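Local coordinates for 3-dehydroquinate dehydratase (Thermus thermophilus, PDB 2UYG), which catalyses the trans-dehydration of 3-dehydroquinate to 3-dehydroshikimate, the third step of the pathway leading to chorismate, at residues L100-L103 and H104-E107; R15-P18 and E19-G22; G75-T78 and H79-Y82. One frame throughout, in Å; residues are numbered along the deposited sequence.

Interaction 1: residues L100-L103 and H104-E107; sequences LTNL and HARE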
loop_
_atom_site.group_PDB
_atom_site.type_symbol
_atom_site.label_atom_id
_atom_site.label_comp_id
_atom_site.label_asym_id
_atom_site.label_seq_id
_atom_site.Cartn_x
_atom_site.Cartn_y
_atom_site.Cartn_z
ATOM N N LEU A 100 -1.662 27.241 -12.491
ATOM C CA LEU A 100 -0.594 27.837 -13.224
ATOM C C LEU A 100 0.425 26.816 -13.682
ATOM O O LEU A 100 0.893 26.897 -14.804
ATOM C CB LEU A 100 0.163 28.805 -12.329
ATOM C CG LEU A 100 -0.727 29.978 -11.864
ATOM C CD1 LEU A 100 -0.201 30.401 -10.513
ATOM C CD2 LEU A 100 -0.706 31.078 -12.877
ATOM N N THR A 101 0.763 25.904 -12.770
ATOM C CA THR A 101 1.833 24.943 -12.966
ATOM C C THR A 101 1.260 23.624 -13.287
ATOM O O THR A 101 0.080 23.380 -13.074
ATOM C CB THR A 101 2.722 24.714 -11.673
ATOM O OG1 THR A 101 1.932 24.218 -10.570
ATOM C CG2 THR A 101 3.356 25.967 -11.201
ATOM N N ASN A 102 2.124 22.751 -13.793
ATOM C CA ASN A 102 1.757 21.406 -14.167
ATOM C C ASN A 102 1.900 20.562 -12.915
ATOM O O ASN A 102 3.041 20.254 -12.473
ATOM C CB ASN A 102 2.718 20.871 -15.242
ATOM C CG ASN A 102 2.351 19.461 -15.698
ATOM O OD1 ASN A 102 1.582 18.753 -15.033
ATOM N ND2 ASN A 102 2.883 19.058 -16.835
ATOM N N LEU A 103 0.765 20.175 -12.360
ATOM C CA LEU A 103 0.715 19.420 -11.109
ATOM C C LEU A 103 1.471 18.062 -11.133
ATOM O O LEU A 103 1.849 17.541 -10.085
ATOM C CB LEU A 103 -0.723 19.160 -10.755
ATOM C CG LEU A 103 -1.477 20.489 -10.489
ATOM C CD1 LEU A 103 -2.841 20.138 -9.978
ATOM C CD2 LEU A 103 -0.698 21.451 -9.583
ATOM N N HIS A 104 1.711 17.550 -12.317
ATOM C CA HIS A 104 2.257 16.236 -12.512
ATOM C C HIS A 104 3.744 16.199 -12.653
ATOM O O HIS A 104 4.271 15.152 -12.812
ATOM C CB HIS A 104 1.589 15.597 -13.734
ATOM C CG HIS A 104 0.133 15.519 -13.571
ATOM N ND1 HIS A 104 -0.739 16.295 -14.304
ATOM C CD2 HIS A 104 -0.618 14.831 -12.688
ATOM C CE1 HIS A 104 -1.977 16.029 -13.935
ATOM N NE2 HIS A 104 -1.927 15.184 -12.915
ATOM N N ALA A 105 4.407 17.327 -12.578
ATOM C CA ALA A 105 5.850 17.461 -12.712
ATOM C C ALA A 105 6.460 18.077 -11.462
ATOM O O ALA A 105 7.524 18.679 -11.543
ATOM C CB ALA A 105 6.180 18.367 -13.933
ATOM N N ARG A 106 5.766 17.984 -10.326
ATOM C CA ARG A 106 6.300 18.439 -9.044
ATOM C C ARG A 106 6.180 17.319 -7.993
ATOM O O ARG A 106 6.225 16.172 -8.370
ATOM C CB ARG A 106 5.532 19.677 -8.644
ATOM C CG ARG A 106 5.347 20.726 -9.767
ATOM C CD ARG A 106 4.492 21.854 -9.410
ATOM N NE ARG A 106 4.974 22.564 -8.214
ATOM C CZ ARG A 106 4.322 23.601 -7.675
ATOM N NH1 ARG A 106 4.782 24.214 -6.615
ATOM N NH2 ARG A 106 3.196 24.054 -8.234
ATOM N N GLU A 107 5.948 17.612 -6.715
ATOM C CA GLU A 107 5.853 16.577 -5.694
ATOM C C GLU A 107 4.679 15.608 -5.932
ATOM O O GLU A 107 3.618 15.975 -6.467
ATOM C CB GLU A 107 5.739 17.191 -4.268
ATOM C CG GLU A 107 6.834 18.189 -3.906
ATOM C CD GLU A 107 6.442 19.622 -4.184
ATOM O OE1 GLU A 107 5.819 19.883 -5.211
ATOM O OE2 GLU A 107 6.725 20.521 -3.385
#
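Thr101 and Arg106 join their side chains through one short hydrogen bond. Arg106 NH2 donates to Thr101 OG1 at 2.7 Å. The bond is bent, with an N-H...O angle of 134°, and the hydroxyl lies at the edge of the guanidinium, slightly tilted from its plane. The arginine chain crosses the threonine at about a right angle. Arg106 CD passes 3.7 Å from Thr101 OG1, and the bend at chi3 (57°) beyond it turns the guanidinium so that NH2 meets the hydroxyl. The other terminal nitrogen, NH1, donates to Tyr21 OH of the same chain.

Asn102 is used at both ends of its amide and at its backbone carbonyl. Its CG stands anti to the backbone N (chi1 -179°), and OD1 curls forward to accept from His104 N at 3.0 Å, an Asx turn. His104 N sits above the plane of the Asn102 amide, off the lone pairs. Asn102 O accepts from Ala105 N at 3.2 Å, which closes a type I beta turn over Leu103 and His104. Asn102 ND2 reaches Ala116 O of a second subunit. Glu107 OE1 forms a salt bridge with Arg110, a predicted substrate-binding residue.

Thr101 is itself predicted to bind substrate. The chemistry implies that the turn is fixed by Asn102 at a subunit interface, while Arg106 ties Thr101 to the predicted catalytic tyrosine.

Interaction 2: residues R15-P18 and E19-G22; sequences RREP and EVYG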
loop_
_atom_site.group_PDB
_atom_site.type_symbol
_atom_site.label_atom_id
_atom_site.label_comp_id
_atom_site.label_asym_id
_atom_site.label_seq_id
_atom_site.Cartn_x
_atom_site.Cartn_y
_atom_site.Cartn_z
ATOM N N ARG A 15 6.967 37.070 -6.184
ATOM C CA ARG A 15 8.102 36.619 -5.321
ATOM C C ARG A 15 8.243 35.095 -4.917
ATOM O O ARG A 15 9.355 34.608 -4.663
ATOM C CB ARG A 15 8.092 37.404 -4.019
ATOM C CG ARG A 15 8.043 38.946 -4.154
ATOM C CD ARG A 15 9.065 39.705 -3.279
ATOM N NE ARG A 15 9.789 40.708 -4.062
ATOM C CZ ARG A 15 11.028 40.573 -4.580
ATOM N NH1 ARG A 15 11.772 39.467 -4.406
ATOM N NH2 ARG A 15 11.533 41.601 -5.265
ATOM N N ARG A 16 7.154 34.331 -4.836
ATOM C CA ARG A 16 7.335 32.855 -4.598
ATOM C C ARG A 16 7.911 32.227 -5.840
ATOM O O ARG A 16 7.245 32.280 -6.841
ATOM C CB ARG A 16 6.007 32.160 -4.141
ATOM C CG ARG A 16 4.794 32.403 -4.994
ATOM C CD ARG A 16 3.454 31.722 -4.518
ATOM N NE ARG A 16 3.437 30.291 -4.137
ATOM C CZ ARG A 16 2.404 29.461 -4.299
ATOM N NH1 ARG A 16 1.269 29.867 -4.850
ATOM N NH2 ARG A 16 2.463 28.193 -3.879
ATOM N N GLU A 17 9.152 31.712 -5.803
ATOM C CA GLU A 17 9.956 31.235 -7.020
ATOM C C GLU A 17 10.447 32.159 -8.232
ATOM O O GLU A 17 10.467 33.365 -8.068
ATOM C CB GLU A 17 9.289 30.009 -7.593
ATOM C CG GLU A 17 10.310 28.926 -7.978
ATOM C CD GLU A 17 11.334 28.500 -6.899
ATOM O OE1 GLU A 17 11.150 27.365 -6.317
ATOM O OE2 GLU A 17 12.336 29.235 -6.671
ATOM N N PRO A 18 11.073 31.625 -9.323
ATOM C CA PRO A 18 10.912 32.125 -10.713
ATOM C C PRO A 18 10.741 31.062 -11.821
ATOM O O PRO A 18 10.390 31.402 -13.005
ATOM C CB PRO A 18 12.305 32.772 -10.978
ATOM C CG PRO A 18 13.293 31.612 -10.352
ATOM C CD PRO A 18 12.340 30.851 -9.247
ATOM N N GLU A 19 11.122 29.823 -11.494
ATOM C CA GLU A 19 11.109 28.720 -12.435
ATOM C C GLU A 19 9.886 27.904 -12.089
ATOM O O GLU A 19 9.282 27.305 -13.000
ATOM C CB GLU A 19 12.398 27.862 -12.354
ATOM C CG GLU A 19 13.143 27.663 -13.693
ATOM C CD GLU A 19 12.321 26.924 -14.767
ATOM O OE1 GLU A 19 11.905 25.762 -14.524
ATOM O OE2 GLU A 19 12.119 27.488 -15.881
ATOM N N VAL A 20 9.474 27.898 -10.803
ATOM C CA VAL A 20 8.157 27.319 -10.446
ATOM C C VAL A 20 6.985 28.146 -10.974
ATOM O O VAL A 20 6.302 27.653 -11.844
ATOM C CB VAL A 20 7.976 26.892 -8.944
ATOM C CG1 VAL A 20 6.610 26.305 -8.722
ATOM C CG2 VAL A 20 8.975 25.837 -8.573
ATOM N N TYR A 21 6.760 29.378 -10.521
ATOM C CA TYR A 21 5.507 30.092 -10.862
ATOM C C TYR A 21 5.497 31.182 -11.994
ATOM O O TYR A 21 4.487 31.305 -12.732
ATOM C CB TYR A 21 4.899 30.659 -9.596
ATOM C CG TYR A 21 4.470 29.601 -8.633
ATOM C CD1 TYR A 21 5.239 29.307 -7.495
ATOM C CD2 TYR A 21 3.312 28.859 -8.854
ATOM C CE1 TYR A 21 4.867 28.293 -6.590
ATOM C CE2 TYR A 21 2.921 27.841 -7.949
ATOM C CZ TYR A 21 3.696 27.570 -6.818
ATOM O OH TYR A 21 3.309 26.592 -5.897
ATOM N N GLY A 22 6.615 31.900 -12.157
ATOM C CA GLY A 22 6.734 33.001 -13.101
ATOM C C GLY A 22 6.900 34.353 -12.380
ATOM O O GLY A 22 7.101 34.413 -11.183
#
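Arg16 lays its side chain along one face of the Tyr21 ring. From CB, CG sits between the backbone N and the carbonyl carbon (chi1 52°), which aims the chain at the tyrosine. CG passes 4.0 Å from Tyr21 CD1. After CD the chain bends at chi3, and NE comes down 3.5 Å from Tyr21 CE1. CZ then lies 3.4 Å from Tyr21 CZ and 3.9 Å from the ring centroid. This is an off-centre cation-pi contact, 33° off the ring normal. The two planes are also tilted against each other, so the guanidinium does not lie flat on the ring. NH1 stands above the rim of the ring. NH2 approaches Tyr21 OH to 2.7 Å, but the hydroxyl lies over the guanidinium face and the angle is too poor for a hydrogen bond. The hydroxyl has its hydrogen bond with Arg106 instead. NH2 also has a long, weak ion pair with Asp86 of a third subunit.

Val20 CG1 lies over the rim of the opposite face. Val20 also packs closely on Glu17, with Val20 CB 3.2 Å from Glu17 CG. Glu17 takes a positive phi (63°) as the chain turns back on itself.

The stretch belongs to the loop between strand 2-6 and helix 26-39. Arg16 is the predicted transition-state stabilizer and Tyr21 the predicted proton acceptor. An arginine and a tyrosine paired on such a loop are typical of the active-site lid of type II dehydroquinases.

Interaction 3: residues G75-T78 and H79-Y82; sequences GALT and HYSY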
loop_
_atom_site.group_PDB
_atom_site.type_symbol
_atom_site.label_atom_id
_atom_site.label_comp_id
_atom_site.label_asym_id
_atom_site.label_seq_id
_atom_site.Cartn_x
_atom_site.Cartn_y
_atom_site.Cartn_z
ATOM N N GLY A 75 -5.260 26.511 -5.121
ATOM C CA GLY A 75 -3.928 26.556 -4.482
ATOM C C GLY A 75 -3.693 25.172 -3.814
ATOM O O GLY A 75 -4.320 24.202 -4.241
ATOM N N ALA A 76 -2.936 25.070 -2.723
ATOM C CA ALA A 76 -2.689 23.760 -2.111
ATOM C C ALA A 76 -3.965 22.961 -1.586
ATOM O O ALA A 76 -3.863 21.712 -1.349
ATOM C CB ALA A 76 -1.746 23.885 -1.041
ATOM N N LEU A 77 -5.078 23.671 -1.395
ATOM C CA LEU A 77 -6.318 23.067 -0.936
ATOM C C LEU A 77 -6.781 22.029 -1.922
ATOM O O LEU A 77 -7.540 21.166 -1.571
ATOM C CB LEU A 77 -7.434 24.103 -0.778
ATOM C CG LEU A 77 -7.215 25.148 0.353
ATOM C CD1 LEU A 77 -8.279 26.226 0.340
ATOM C CD2 LEU A 77 -7.069 24.531 1.698
ATOM N N THR A 78 -6.405 22.172 -3.189
ATOM C CA THR A 78 -6.780 21.200 -4.178
ATOM C C THR A 78 -6.450 19.780 -3.748
ATOM O O THR A 78 -7.170 18.788 -4.072
ATOM C CB THR A 78 -6.181 21.526 -5.657
ATOM O OG1 THR A 78 -5.145 20.610 -5.985
ATOM C CG2 THR A 78 -5.670 22.805 -5.872
ATOM N N HIS A 79 -5.429 19.622 -2.951
ATOM C CA HIS A 79 -5.007 18.268 -2.621
ATOM C C HIS A 79 -5.545 17.751 -1.282
ATOM O O HIS A 79 -5.208 16.616 -0.902
ATOM C CB HIS A 79 -3.485 18.150 -2.626
ATOM C CG HIS A 79 -2.816 18.978 -3.675
ATOM N ND1 HIS A 79 -2.887 18.697 -5.028
ATOM C CD2 HIS A 79 -2.156 20.169 -3.575
ATOM C CE1 HIS A 79 -2.276 19.670 -5.703
ATOM N NE2 HIS A 79 -1.755 20.525 -4.829
ATOM N N TYR A 80 -6.377 18.508 -0.570
ATOM C CA TYR A 80 -6.953 17.925 0.674
ATOM C C TYR A 80 -8.342 18.435 1.147
ATOM O O TYR A 80 -8.985 17.777 2.009
ATOM C CB TYR A 80 -5.941 17.935 1.788
ATOM C CG TYR A 80 -5.539 19.305 2.208
ATOM C CD1 TYR A 80 -6.052 19.866 3.359
ATOM C CD2 TYR A 80 -4.664 20.103 1.400
ATOM C CE1 TYR A 80 -5.638 21.186 3.788
ATOM C CE2 TYR A 80 -4.270 21.389 1.792
ATOM C CZ TYR A 80 -4.735 21.928 2.992
ATOM O OH TYR A 80 -4.329 23.173 3.389
ATOM N N SER A 81 -8.850 19.517 0.543
ATOM C CA SER A 81 -10.127 20.089 0.928
ATOM C C SER A 81 -11.349 19.417 0.354
ATOM O O SER A 81 -11.938 19.940 -0.570
ATOM C CB SER A 81 -10.193 21.552 0.489
ATOM O OG SER A 81 -11.259 22.239 1.145
ATOM N N TYR A 82 -11.788 18.325 0.982
ATOM C CA TYR A 82 -13.024 17.742 0.667
ATOM C C TYR A 82 -14.150 18.675 1.045
ATOM O O TYR A 82 -15.241 18.557 0.498
ATOM C CB TYR A 82 -13.152 16.337 1.351
ATOM C CG TYR A 82 -12.152 15.247 0.875
ATOM C CD1 TYR A 82 -11.156 14.766 1.725
ATOM C CD2 TYR A 82 -12.262 14.654 -0.394
ATOM C CE1 TYR A 82 -10.310 13.709 1.348
ATOM C CE2 TYR A 82 -11.355 13.656 -0.829
ATOM C CZ TYR A 82 -10.410 13.193 0.065
ATOM O OH TYR A 82 -9.503 12.231 -0.289
#
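Backbone hydrogen bonds carry most of the contact between Ala76, Leu77 and residues 79-81. His79 N donates to Ala76 O at 3.1 Å, continuing the 3-10 turn. Leu77 O accepts twice, from Tyr80 N at 3.1 Å and from Ser81 N at 3.0 Å. The Ser81 donor lies in the carbonyl plane and the Tyr80 donor well above it.

The apolar contact is Leu77 CD2 against the hydroxyl end of the Tyr80 ring, 3.7 Å from Tyr80 CZ. With chi1 at 64°, the Tyr80 ring folds back over the turn. Its edge then meets Ala76 O, 3.2 Å from Tyr80 CE2. Tyr80 OH is hydrogen-bonded to Glu52 OE2 and Ala83 N, both of a third subunit.

Among the polar side chains, Thr78 OG1 lies over the rim of one His79 ring face. His79 ND1 is hydrogen-bonded to His112 O, and NE2 binds a glycerol weakly. With an alanine here the imidazole is gone, and His112 O is likely to lose this donor and the predicted substrate site a polar contact. Ser81 OG caps helix 82-89 at Leu84 N and also bonds to Glu52 of its own chain.

All touching residues are buried. Their chemistry implies a turn whose polar groups are largely paired, with the His79 imidazole held by ND1, leaving NE2 to face the bound glycerol, consistent with its predicted role in binding substrate.

How the interactions relate
Interactions 1 and 2 meet directly, with centres 13 Å apart. The Arg106 NH1 to Tyr21 OH bond, 2.9 Å, is the polar link between them. Thr101 CG2 packs 3.7 Å from Tyr21 CD2, so a predicted substrate-binding threonine borders the predicted proton acceptor. Interaction 3 touches neither. Its nearest atoms are about 4 Å from interaction 1 and about 6 Å from interaction 2. It probably belongs to the same active site: Thr78 lies beside His99, the predicted proton donor, and His79 beside Arg110, which pairs with Glu107. Bound glycerol lies near Arg16, His79 and Leu103. Interactions 2 and 3 both touch a third subunit, including its Asp86.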